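Local structure of o-succinylbenzoate synthase (Synechococcus elongatus, 2OZT) at residues Arg106-Cys111 with His294-Gly299; Ile110-Gly115 with Thr133-Lys138; Ala119-Trp124 with Lys152-Ala157; Leu164-Asn169 with Gly190-Val195. The protein converts 2-succinyl-6-hydroxy-2,4-cyclohexadiene-1-carboxylate to 2-succinylbenzoate with the help of a divalent metal, a dehydration on the way to phylloquinone. All coordinates share one frame; numbering follows the deposited sequence. Where two conformers were deposited one is given.

Contact 1. Residues Arg106-Cys111 with His294-Gly299. With PO4 (phosphate ion), chain B.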
# COMPACT_ATOMS: atom_id res chain seq x y z
N ARG A 106 8.03 -15.41 0.18
CA ARG A 106 7.35 -16.25 -0.79
C ARG A 106 6.57 -15.40 -1.79
O ARG A 106 6.25 -14.23 -1.50
CB ARG A 106 6.46 -17.27 -0.10
CG ARG A 106 5.11 -16.76 0.26
CD ARG A 106 4.27 -17.79 0.98
NE ARG A 106 4.68 -17.92 2.38
CZ ARG A 106 4.08 -18.76 3.22
NH1 ARG A 106 3.08 -19.53 2.78
NH2 ARG A 106 4.47 -18.82 4.48
N PRO A 107 6.35 -15.97 -2.99
CA PRO A 107 5.35 -15.42 -3.86
C PRO A 107 4.01 -15.47 -3.16
O PRO A 107 3.60 -16.49 -2.61
CB PRO A 107 5.37 -16.39 -5.07
CG PRO A 107 5.96 -17.63 -4.55
CD PRO A 107 7.02 -17.14 -3.60
N TRP A 108 3.39 -14.30 -3.10
CA TRP A 108 1.97 -14.18 -2.87
C TRP A 108 1.29 -13.73 -4.15
O TRP A 108 1.95 -13.07 -4.99
CB TRP A 108 1.77 -13.10 -1.80
CG TRP A 108 2.40 -13.47 -0.49
CD1 TRP A 108 3.59 -13.02 0.01
CD2 TRP A 108 1.87 -14.38 0.50
NE1 TRP A 108 3.82 -13.57 1.24
CE2 TRP A 108 2.80 -14.42 1.57
CE3 TRP A 108 0.73 -15.17 0.58
CZ2 TRP A 108 2.60 -15.19 2.72
CZ3 TRP A 108 0.54 -15.96 1.76
CH2 TRP A 108 1.49 -15.96 2.79
N PRO A 109 0.01 -14.07 -4.32
CA PRO A 109 -0.70 -13.57 -5.50
C PRO A 109 -0.66 -12.05 -5.53
O PRO A 109 -0.79 -11.41 -4.46
CB PRO A 109 -2.14 -14.02 -5.27
CG PRO A 109 -2.01 -15.28 -4.45
CD PRO A 109 -0.86 -14.95 -3.50
N ILE A 110 -0.54 -11.50 -6.74
CA ILE A 110 -0.41 -10.05 -6.94
C ILE A 110 -1.57 -9.56 -7.80
O ILE A 110 -1.93 -10.21 -8.77
CB ILE A 110 0.90 -9.71 -7.70
CG1 ILE A 110 2.13 -10.24 -6.95
CG2 ILE A 110 1.02 -8.18 -7.94
CD1 ILE A 110 2.31 -9.61 -5.56
N CYS A 111 -2.15 -8.42 -7.44
CA CYS A 111 -3.26 -7.84 -8.24
C CYS A 111 -2.71 -7.14 -9.46
O CYS A 111 -1.74 -6.37 -9.37
CB CYS A 111 -3.98 -6.84 -7.34
SG CYS A 111 -5.34 -6.01 -8.13
N HIS A 294 -5.79 -11.91 0.33
CA HIS A 294 -6.20 -11.22 -0.90
C HIS A 294 -4.98 -10.83 -1.69
O HIS A 294 -3.90 -10.59 -1.11
CB HIS A 294 -6.99 -9.96 -0.57
CG HIS A 294 -8.23 -10.24 0.23
ND1 HIS A 294 -9.26 -11.01 -0.27
CD2 HIS A 294 -8.59 -9.88 1.49
CE1 HIS A 294 -10.22 -11.10 0.64
NE2 HIS A 294 -9.83 -10.44 1.73
N ALA A 295 -5.13 -10.77 -3.01
CA ALA A 295 -4.03 -10.42 -3.91
C ALA A 295 -3.44 -9.09 -3.48
O ALA A 295 -4.17 -8.14 -3.17
CB ALA A 295 -4.57 -10.27 -5.35
N LEU A 296 -2.11 -9.03 -3.46
CA LEU A 296 -1.41 -7.84 -2.99
C LEU A 296 -1.39 -6.72 -4.00
O LEU A 296 -1.25 -6.97 -5.23
CB LEU A 296 0.08 -8.15 -2.70
CG LEU A 296 0.41 -9.31 -1.76
CD1 LEU A 296 1.92 -9.43 -1.61
CD2 LEU A 296 -0.29 -9.09 -0.38
N GLY A 297 -1.48 -5.49 -3.50
CA GLY A 297 -1.44 -4.33 -4.41
C GLY A 297 0.00 -3.94 -4.70
O GLY A 297 0.39 -2.77 -4.51
N PHE A 298 0.78 -4.91 -5.20
CA PHE A 298 2.20 -4.68 -5.49
C PHE A 298 2.52 -4.83 -6.96
O PHE A 298 3.71 -4.97 -7.32
CB PHE A 298 3.08 -5.60 -4.63
CG PHE A 298 3.31 -5.07 -3.22
CD1 PHE A 298 4.47 -4.35 -2.92
CD2 PHE A 298 2.37 -5.24 -2.20
CE1 PHE A 298 4.68 -3.85 -1.62
CE2 PHE A 298 2.59 -4.76 -0.92
CZ PHE A 298 3.75 -4.06 -0.64
N GLY A 299 1.48 -4.70 -7.79
CA GLY A 299 1.62 -4.82 -9.28
C GLY A 299 2.06 -3.52 -9.90
O GLY A 299 1.45 -3.06 -10.87
P PO4 B . -8.60 -11.62 -3.83
O1 PO4 B . -7.24 -11.98 -4.33
O2 PO4 B . -8.48 -10.23 -3.30
O3 PO4 B . -9.56 -11.64 -5.02
O4 PO4 B . -9.30 -12.44 -2.76
O HOH W 1 -1.74 -12.37 -1.74
O HOH W 2 -1.23 -4.16 -7.73

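Contact 2. Residues Ile110-Gly115 with Thr133-Lys138. With PO4 (phosphate ion), chain B.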
# COMPACT_ATOMS: atom_id res chain seq x y z
N ILE A 110 -0.54 -11.50 -6.74
CA ILE A 110 -0.41 -10.05 -6.94
C ILE A 110 -1.57 -9.56 -7.80
O ILE A 110 -1.93 -10.21 -8.77
CB ILE A 110 0.90 -9.71 -7.70
CG1 ILE A 110 2.13 -10.24 -6.95
CG2 ILE A 110 1.02 -8.18 -7.94
CD1 ILE A 110 2.31 -9.61 -5.56
N CYS A 111 -2.15 -8.42 -7.44
CA CYS A 111 -3.26 -7.84 -8.24
C CYS A 111 -2.71 -7.14 -9.46
O CYS A 111 -1.74 -6.37 -9.37
CB CYS A 111 -3.98 -6.84 -7.34
SG CYS A 111 -5.34 -6.01 -8.13
N ALA A 112 -3.32 -7.40 -10.61
CA ALA A 112 -2.89 -6.78 -11.85
C ALA A 112 -3.70 -5.50 -12.09
O ALA A 112 -4.91 -5.48 -11.87
CB ALA A 112 -3.09 -7.75 -13.02
N LEU A 113 -3.05 -4.46 -12.56
CA LEU A 113 -3.74 -3.20 -12.86
C LEU A 113 -4.27 -3.20 -14.28
O LEU A 113 -3.67 -3.75 -15.20
CB LEU A 113 -2.79 -2.00 -12.63
CG LEU A 113 -2.22 -1.91 -11.22
CD1 LEU A 113 -1.35 -0.65 -11.10
CD2 LEU A 113 -3.30 -1.92 -10.13
N LEU A 114 -5.41 -2.52 -14.44
CA LEU A 114 -6.02 -2.24 -15.73
C LEU A 114 -6.23 -0.73 -15.85
O LEU A 114 -6.75 -0.07 -14.94
CB LEU A 114 -7.36 -2.95 -15.85
CG LEU A 114 -7.36 -4.47 -15.66
CD1 LEU A 114 -8.78 -5.02 -15.65
CD2 LEU A 114 -6.60 -5.06 -16.84
N GLY A 115 -5.76 -0.20 -16.98
CA GLY A 115 -5.81 1.25 -17.16
C GLY A 115 -7.22 1.76 -17.38
O GLY A 115 -8.13 1.01 -17.72
N THR A 133 -5.05 -13.28 -11.28
CA THR A 133 -6.48 -13.55 -11.43
C THR A 133 -7.33 -12.49 -10.74
O THR A 133 -8.55 -12.52 -10.86
CB THR A 133 -6.85 -14.97 -10.93
OG1 THR A 133 -6.45 -15.09 -9.57
CG2 THR A 133 -6.18 -16.02 -11.82
N THR A 134 -6.68 -11.55 -10.05
CA THR A 134 -7.39 -10.40 -9.45
C THR A 134 -6.87 -9.17 -10.11
O THR A 134 -5.65 -9.05 -10.38
CB THR A 134 -7.09 -10.32 -7.94
OG1 THR A 134 -7.61 -11.50 -7.32
CG2 THR A 134 -7.74 -9.11 -7.30
N PHE A 135 -7.79 -8.24 -10.42
CA PHE A 135 -7.49 -7.04 -11.18
C PHE A 135 -8.02 -5.82 -10.47
O PHE A 135 -9.00 -5.93 -9.73
CB PHE A 135 -8.20 -7.13 -12.55
CG PHE A 135 -7.71 -8.28 -13.39
CD1 PHE A 135 -6.62 -8.12 -14.22
CD2 PHE A 135 -8.30 -9.52 -13.28
CE1 PHE A 135 -6.13 -9.19 -14.96
CE2 PHE A 135 -7.82 -10.60 -14.04
CZ PHE A 135 -6.70 -10.43 -14.85
N LYS A 136 -7.39 -4.69 -10.73
CA LYS A 136 -7.94 -3.40 -10.23
C LYS A 136 -8.00 -2.44 -11.38
O LYS A 136 -6.99 -2.20 -12.04
CB LYS A 136 -7.06 -2.81 -9.12
CG LYS A 136 -7.68 -1.49 -8.54
CD LYS A 136 -6.90 -0.96 -7.31
CE LYS A 136 -5.60 -0.31 -7.71
NZ LYS A 136 -4.99 0.61 -6.68
N TRP A 137 -9.21 -1.94 -11.67
CA TRP A 137 -9.42 -1.04 -12.81
C TRP A 137 -9.76 0.35 -12.28
O TRP A 137 -10.57 0.49 -11.35
CB TRP A 137 -10.59 -1.57 -13.65
CG TRP A 137 -10.95 -0.72 -14.87
CD1 TRP A 137 -10.08 -0.12 -15.74
CD2 TRP A 137 -12.26 -0.41 -15.32
NE1 TRP A 137 -10.79 0.57 -16.71
CE2 TRP A 137 -12.13 0.41 -16.46
CE3 TRP A 137 -13.56 -0.73 -14.86
CZ2 TRP A 137 -13.24 0.91 -17.18
CZ3 TRP A 137 -14.67 -0.22 -15.58
CH2 TRP A 137 -14.49 0.59 -16.73
N LYS A 138 -9.14 1.36 -12.87
CA LYS A 138 -9.37 2.76 -12.51
C LYS A 138 -10.67 3.25 -13.10
O LYS A 138 -10.89 3.11 -14.31
CB LYS A 138 -8.20 3.60 -13.03
CG LYS A 138 -8.14 5.01 -12.50
CD LYS A 138 -6.93 5.74 -13.06
CE LYS A 138 -6.69 7.04 -12.31
NZ LYS A 138 -5.44 7.67 -12.86
P PO4 B . -8.60 -11.62 -3.83
O1 PO4 B . -7.24 -11.98 -4.33
O2 PO4 B . -8.48 -10.23 -3.30
O3 PO4 B . -9.56 -11.64 -5.02
O4 PO4 B . -9.30 -12.44 -2.76
O HOH W 3 -3.61 -12.51 -8.80

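Contact 3. Residues Ala119-Trp124 with Lys152-Ala157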
# COMPACT_ATOMS: atom_id res chain seq x y z
N ALA A 119 -9.11 0.56 -22.43
CA ALA A 119 -7.81 -0.15 -22.25
C ALA A 119 -7.99 -1.41 -21.44
O ALA A 119 -7.32 -2.44 -21.69
CB ALA A 119 -6.81 0.73 -21.57
N ALA A 120 -8.86 -1.35 -20.44
CA ALA A 120 -9.09 -2.50 -19.58
C ALA A 120 -9.40 -3.77 -20.38
O ALA A 120 -9.04 -4.87 -19.96
CB ALA A 120 -10.19 -2.22 -18.59
N LEU A 121 -10.09 -3.60 -21.52
CA LEU A 121 -10.58 -4.75 -22.26
C LEU A 121 -9.46 -5.49 -23.01
O LEU A 121 -9.68 -6.61 -23.45
CB LEU A 121 -11.66 -4.30 -23.26
CG LEU A 121 -12.88 -3.65 -22.61
CD1 LEU A 121 -13.83 -3.21 -23.76
CD2 LEU A 121 -13.60 -4.62 -21.71
N GLU A 122 -8.28 -4.87 -23.09
CA GLU A 122 -7.20 -5.48 -23.86
C GLU A 122 -6.00 -5.74 -22.96
O GLU A 122 -5.01 -6.35 -23.41
CB GLU A 122 -6.76 -4.59 -25.05
CG GLU A 122 -6.11 -3.28 -24.59
CD GLU A 122 -6.26 -2.09 -25.56
OE1 GLU A 122 -7.09 -2.15 -26.49
OE2 GLU A 122 -5.58 -1.07 -25.32
N GLN A 123 -6.08 -5.33 -21.70
CA GLN A 123 -4.91 -5.41 -20.81
C GLN A 123 -4.95 -6.54 -19.79
O GLN A 123 -3.94 -6.77 -19.11
CB GLN A 123 -4.71 -4.11 -20.02
CG GLN A 123 -4.23 -2.94 -20.88
CD GLN A 123 -4.02 -1.67 -20.08
OE1 GLN A 123 -4.25 -1.63 -18.86
NE2 GLN A 123 -3.60 -0.61 -20.77
N TRP A 124 -6.05 -7.25 -19.66
CA TRP A 124 -6.13 -8.30 -18.62
C TRP A 124 -5.52 -9.61 -19.08
O TRP A 124 -5.03 -10.41 -18.25
CB TRP A 124 -7.60 -8.53 -18.18
CG TRP A 124 -8.56 -9.02 -19.24
CD1 TRP A 124 -9.43 -8.28 -19.98
CD2 TRP A 124 -8.77 -10.39 -19.61
NE1 TRP A 124 -10.16 -9.11 -20.79
CE2 TRP A 124 -9.76 -10.41 -20.60
CE3 TRP A 124 -8.17 -11.60 -19.21
CZ2 TRP A 124 -10.20 -11.60 -21.19
CZ3 TRP A 124 -8.58 -12.78 -19.79
CH2 TRP A 124 -9.60 -12.77 -20.78
N LYS A 152 -19.52 -3.70 -18.19
CA LYS A 152 -20.37 -4.78 -18.66
C LYS A 152 -19.58 -5.73 -19.61
O LYS A 152 -19.65 -6.97 -19.46
CB LYS A 152 -21.63 -4.20 -19.34
CG LYS A 152 -22.59 -5.24 -19.86
CD LYS A 152 -23.93 -4.57 -20.22
CE LYS A 152 -24.82 -5.48 -21.05
NZ LYS A 152 -25.21 -6.70 -20.30
N ALA A 153 -18.84 -5.16 -20.54
CA ALA A 153 -18.04 -5.95 -21.49
C ALA A 153 -16.88 -6.67 -20.77
O ALA A 153 -16.56 -7.83 -21.08
CB ALA A 153 -17.50 -5.05 -22.57
N LEU A 154 -16.26 -5.98 -19.80
CA LEU A 154 -15.13 -6.55 -19.06
C LEU A 154 -15.58 -7.73 -18.25
O LEU A 154 -14.91 -8.79 -18.22
CB LEU A 154 -14.50 -5.45 -18.21
CG LEU A 154 -13.33 -5.88 -17.32
CD1 LEU A 154 -12.13 -6.42 -18.16
CD2 LEU A 154 -12.90 -4.70 -16.44
N LEU A 155 -16.73 -7.60 -17.58
CA LEU A 155 -17.21 -8.71 -16.77
C LEU A 155 -17.59 -9.91 -17.62
O LEU A 155 -17.38 -11.05 -17.20
CB LEU A 155 -18.39 -8.29 -15.92
CG LEU A 155 -18.13 -7.30 -14.80
CD1 LEU A 155 -19.44 -6.85 -14.22
CD2 LEU A 155 -17.24 -7.97 -13.75
N ALA A 156 -18.15 -9.65 -18.80
CA ALA A 156 -18.45 -10.73 -19.74
C ALA A 156 -17.22 -11.45 -20.28
O ALA A 156 -17.25 -12.67 -20.51
CB ALA A 156 -19.29 -10.19 -20.88
N ALA A 157 -16.13 -10.70 -20.48
CA ALA A 157 -14.89 -11.23 -21.05
C ALA A 157 -13.97 -11.96 -20.04
O ALA A 157 -13.28 -12.89 -20.41
CB ALA A 157 -14.14 -10.12 -21.70

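Contact 4. Residues Leu164-Asn169 with Gly190-Val195. With NA (sodium ion), chain D; PO4 (phosphate ion), chain B.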
# COMPACT_ATOMS: atom_id res chain seq x y z
N LEU A 164 -12.42 -8.62 -9.55
CA LEU A 164 -12.18 -7.27 -10.04
C LEU A 164 -12.47 -6.23 -8.95
O LEU A 164 -13.52 -6.30 -8.29
CB LEU A 164 -13.12 -7.05 -11.25
CG LEU A 164 -13.02 -5.67 -11.84
CD1 LEU A 164 -11.60 -5.34 -12.38
CD2 LEU A 164 -14.13 -5.57 -12.91
N ARG A 165 -11.50 -5.35 -8.73
CA ARG A 165 -11.62 -4.20 -7.82
C ARG A 165 -11.81 -2.96 -8.67
O ARG A 165 -11.18 -2.84 -9.74
CB ARG A 165 -10.32 -4.08 -6.99
CG ARG A 165 -9.99 -5.30 -6.13
CD ARG A 165 -8.54 -5.32 -5.74
NE ARG A 165 -8.31 -6.53 -4.96
CZ ARG A 165 -7.13 -6.84 -4.38
NH1 ARG A 165 -6.08 -6.02 -4.48
NH2 ARG A 165 -7.03 -7.98 -3.69
N LEU A 166 -12.69 -2.05 -8.24
CA LEU A 166 -12.89 -0.80 -8.99
C LEU A 166 -12.33 0.34 -8.16
O LEU A 166 -12.83 0.58 -7.06
CB LEU A 166 -14.37 -0.55 -9.25
CG LEU A 166 -15.06 -1.69 -9.99
CD1 LEU A 166 -16.58 -1.36 -10.11
CD2 LEU A 166 -14.42 -1.94 -11.33
N ASP A 167 -11.35 1.07 -8.66
CA ASP A 167 -10.72 2.10 -7.86
C ASP A 167 -11.12 3.48 -8.35
O ASP A 167 -10.66 3.92 -9.41
CB ASP A 167 -9.20 1.93 -7.93
CG ASP A 167 -8.47 2.75 -6.88
OD1 ASP A 167 -9.10 3.53 -6.11
OD2 ASP A 167 -7.22 2.63 -6.77
N ALA A 168 -11.92 4.17 -7.54
CA ALA A 168 -12.31 5.52 -7.88
C ALA A 168 -11.35 6.60 -7.42
O ALA A 168 -11.47 7.78 -7.85
CB ALA A 168 -13.71 5.80 -7.35
N ASN A 169 -10.42 6.27 -6.51
CA ASN A 169 -9.45 7.25 -6.01
C ASN A 169 -10.10 8.53 -5.51
O ASN A 169 -9.55 9.62 -5.64
CB ASN A 169 -8.37 7.56 -7.05
CG ASN A 169 -7.59 6.34 -7.42
OD1 ASN A 169 -7.76 5.78 -8.49
ND2 ASN A 169 -6.73 5.90 -6.50
N GLY A 190 -20.57 -11.59 -9.21
CA GLY A 190 -19.70 -12.23 -8.22
C GLY A 190 -18.24 -11.93 -8.44
O GLY A 190 -17.42 -12.14 -7.53
N LYS A 191 -17.90 -11.43 -9.63
CA LYS A 191 -16.52 -11.02 -9.94
C LYS A 191 -16.13 -9.68 -9.29
O LYS A 191 -14.95 -9.46 -9.07
CB LYS A 191 -16.26 -10.98 -11.46
CG LYS A 191 -16.39 -12.33 -12.19
CD LYS A 191 -16.15 -12.20 -13.71
CE LYS A 191 -16.25 -13.59 -14.41
NZ LYS A 191 -16.72 -13.50 -15.85
N ILE A 192 -17.10 -8.82 -8.95
CA ILE A 192 -16.78 -7.52 -8.23
C ILE A 192 -16.41 -7.66 -6.74
O ILE A 192 -17.25 -7.96 -5.90
CB ILE A 192 -17.89 -6.45 -8.40
CG1 ILE A 192 -18.14 -6.15 -9.90
CG2 ILE A 192 -17.53 -5.17 -7.71
CD1 ILE A 192 -17.09 -5.27 -10.57
N GLU A 193 -15.16 -7.40 -6.39
CA GLU A 193 -14.73 -7.62 -5.03
C GLU A 193 -15.06 -6.43 -4.12
O GLU A 193 -15.56 -6.59 -3.01
CB GLU A 193 -13.23 -7.88 -5.04
CG GLU A 193 -12.69 -8.35 -3.70
CD GLU A 193 -11.21 -8.67 -3.73
OE1 GLU A 193 -10.53 -8.34 -4.72
OE2 GLU A 193 -10.74 -9.29 -2.76
N TYR A 194 -14.73 -5.24 -4.59
CA TYR A 194 -15.09 -4.01 -3.89
C TYR A 194 -14.90 -2.82 -4.78
O TYR A 194 -14.25 -2.91 -5.85
CB TYR A 194 -14.27 -3.83 -2.59
CG TYR A 194 -12.74 -3.93 -2.65
CD1 TYR A 194 -12.11 -5.02 -2.04
CD2 TYR A 194 -11.94 -2.96 -3.26
CE1 TYR A 194 -10.69 -5.12 -1.99
CE2 TYR A 194 -10.51 -3.07 -3.23
CZ TYR A 194 -9.93 -4.14 -2.60
OH TYR A 194 -8.56 -4.18 -2.59
N VAL A 195 -15.51 -1.70 -4.35
CA VAL A 195 -15.23 -0.38 -4.89
C VAL A 195 -14.27 0.30 -3.90
O VAL A 195 -14.57 0.40 -2.71
CB VAL A 195 -16.53 0.46 -5.11
CG1 VAL A 195 -16.15 1.85 -5.57
CG2 VAL A 195 -17.49 -0.21 -6.10
NA NA D . -7.95 4.32 -4.00
P PO4 B . -8.60 -11.62 -3.83
O1 PO4 B . -7.24 -11.98 -4.33
O2 PO4 B . -8.48 -10.23 -3.30
O3 PO4 B . -9.56 -11.64 -5.02
O4 PO4 B . -9.30 -12.44 -2.76

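Contact 1. Residues Arg106-Cys111 with His294-Gly299
Leu296 CD1 packs on Trp108 CB at 3.7 Å, obliquely to the indole, while one indole face carries the aliphatic part of Arg106, with Arg106 CG 3.5 Å above the plane and shifted toward the rim. The imidazole of His294 turns an edge to a phosphate ion, probably from the crystallisation liquor: ND1 gives a nearly straight bond (172°) to PO4 O4 at 2.9 Å, with the phosphorus in the ring plane. Beside it, Ala295 N donates to PO4 O1 at 2.8 Å, and the far ring nitrogen, His294 NE2, is held by Gln266 O. With an alanine in place of His294, PO4 O4 would probably lose this donor and Gln266 O the partner it has in NE2. The backbones join through two strong bonds, Leu296 N to Pro109 O at 2.9 Å and Cys111 N to Leu296 O at 2.8 Å, which frame one bridge between Ile110 and Leu296. A bend at chi2 (-63°) turns Ile110 CD1 back to Leu296 CB at 3.9 Å, while CG2 packs on Gly299. A water bonded to both Cys111 O and Gly299 N spans the far end. Gly297, the centre of an inverse gamma turn, is backbone-bonded to Phe270 on strand 268-270. Segment 294-299 thus links the two outermost strands of the parallel sheet, consistent with closure of the modified TIM barrel, (beta/alpha)7beta, of the enolase superfamily.

Contact 2. Residues Ile110-Gly115 with Thr133-Lys138
Trp137 places its CG opposite the backbone N (chi1 179°), which swings the indole edge to the end of the neighbouring strand: Gly115 O lies near the ring plane and receives a weak, bent bond from Trp137 NE1 at 2.9 Å (117° at the hydrogen). Leu114 CD1 reaches Phe135 CB at 3.8 Å. The Phe135 ring also receives Ala112, whose CB is 3.7 Å from Phe135 CD1. These four residues form one face of the sheet and pack against helix 120-129, with Trp137 also touching helix 144-157. Three sound backbone bonds tie the parallel strands 112-114 and 134-138, among them Lys136 N to Ala112 O at 2.8 Å; a fourth, Lys138 N to Leu114 O, is weak. This is the first beta-alpha-beta crossover of the barrel, with helix 120-129 as its connection. On the other face Leu113 and Lys136 run side by side, Leu113 CD2 3.7 Å from Lys136 CE, and Cys111 SG is 3.8 Å from Lys136 CB. A bend at chi3 (75°) carries Lys136 NZ onward to a salt bridge with the metal ligand Asp167, so this lysine sits in the second shell of the metal. Lys138, the predicted proton donor, follows two residues later, consistent with the KxK motif of the enolase superfamily. At the strand's start, Thr134 OG1 lies 3.0 Å from PO4 O3.

Contact 3. Residues Ala119-Trp124 with Lys152-Ala157
This is an apolar helix-to-helix contact in the outer layer of the TIM barrel, between helix 120-129 and helix 144-157, the first two helices flanking the strands. The short segments run nearly parallel, their N-to-C directions 23° apart and their axes 9.9 Å from each other at closest approach, and the bonding between them is by van der Waals contact. Leu154 is the residue of its helix most enclosed by the other. Its CG lies opposite the backbone N (chi1 178°), which carries the side chain across: CD1 touches Trp124 CD1 at 3.7 Å, and CD2 comes to 4.3 Å from Ala120 CB. From the other helix Leu121 answers with its CD2 branch, which settles against the backbone at Leu154 N, 3.5 Å away, and lies 4.0 Å from Ala153 CB. The side chains of Leu154 and Trp124 pass antiparallel, alongside rather than end on. The indole fits there because Trp124 CG stands between the backbone N and carbonyl carbon (chi1 63°), the crowded position. The inner side of the layer rests on the sheet: Ala120 packs on Leu114 and Trp137, Trp124 on Leu114 and Phe135, and Leu154 on Leu164. The start of helix 120-129 is weakly bonded, with a weak Gln123 N to Ala120 O bond. Ala120 O also lies at the edge of the Trp124 ring, in its plane. At the far end of that ring, Trp124 CZ2 approaches Ala157 O to 3.4 Å.

Contact 4. Residues Leu164-Asn169 with Gly190-Val195
The guanidinium of Arg165 has Glu193 at its edge and the Tyr194 hydroxyl over one face, with a phosphate also within bonding distance. The arginine chain is extended from CG to NE, with CG anti to the carbonyl carbon (chi1 -60°), which lays it alongside Glu193. Arg165 NE donates to Glu193 OE1 at 2.9 Å in an almost straight salt bridge (177°); the oxygen lies in the guanidinium plane, yet the nitrogen stands above the carboxylate plane, the two planes being 44° apart. Tyr194 OH sits 3.2 Å above that guanidinium, and Arg165 CG makes a CH-pi contact 4.0 Å from the Tyr194 ring centroid. Arg165 NH2 bonds PO4 O2 at 2.7 Å. Glu193 OE2 is 2.5 Å from this same PO4 O2, a separation suggesting that one of the two acid groups carries a proton. With a leucine in place of Arg165, Glu193 would probably be left without its charged mate and the phosphate without one donor. Strands 163-167 and 192-196 are parallel neighbours in the TIM barrel, joined by helix 174-187 as a beta-alpha-beta unit. Leu164 pairs with Ile192 but Leu166 with Val195, so Glu193 and Tyr194 together face Arg165, a beta bulge. Behind the sheet Ile192 CD1 touches Leu164 CD2 at 3.8 Å and Leu166 CD1 too. At the strand's end Asp167 OD1 coordinates the sodium ion, together with Asp221 and Glu222. Asn169 N donates to that carboxylate in an Asx turn.

The phosphate is common ground for contacts 1, 2 and 4, which bring to it His294 and Ala295, Thr134, and Arg165 with Glu193. Contacts 1 and 4 also meet directly, with a probable hydrogen bond of 2.9 Å between Ala295 O and Arg165 NH2. Contacts 2 and 4, centres about 9 Å apart, share the sheet: Phe135 O lies 2.8 Å from Arg165 N, and Lys136 of contact 2 reaches Asp167, the metal ligand in contact 4. Contact 3 stands behind both in the helix layer; its Leu155 O is 2.9 Å from Lys191 NZ of contact 4, while its nearest atoms stay about 10 Å from those of contact 1.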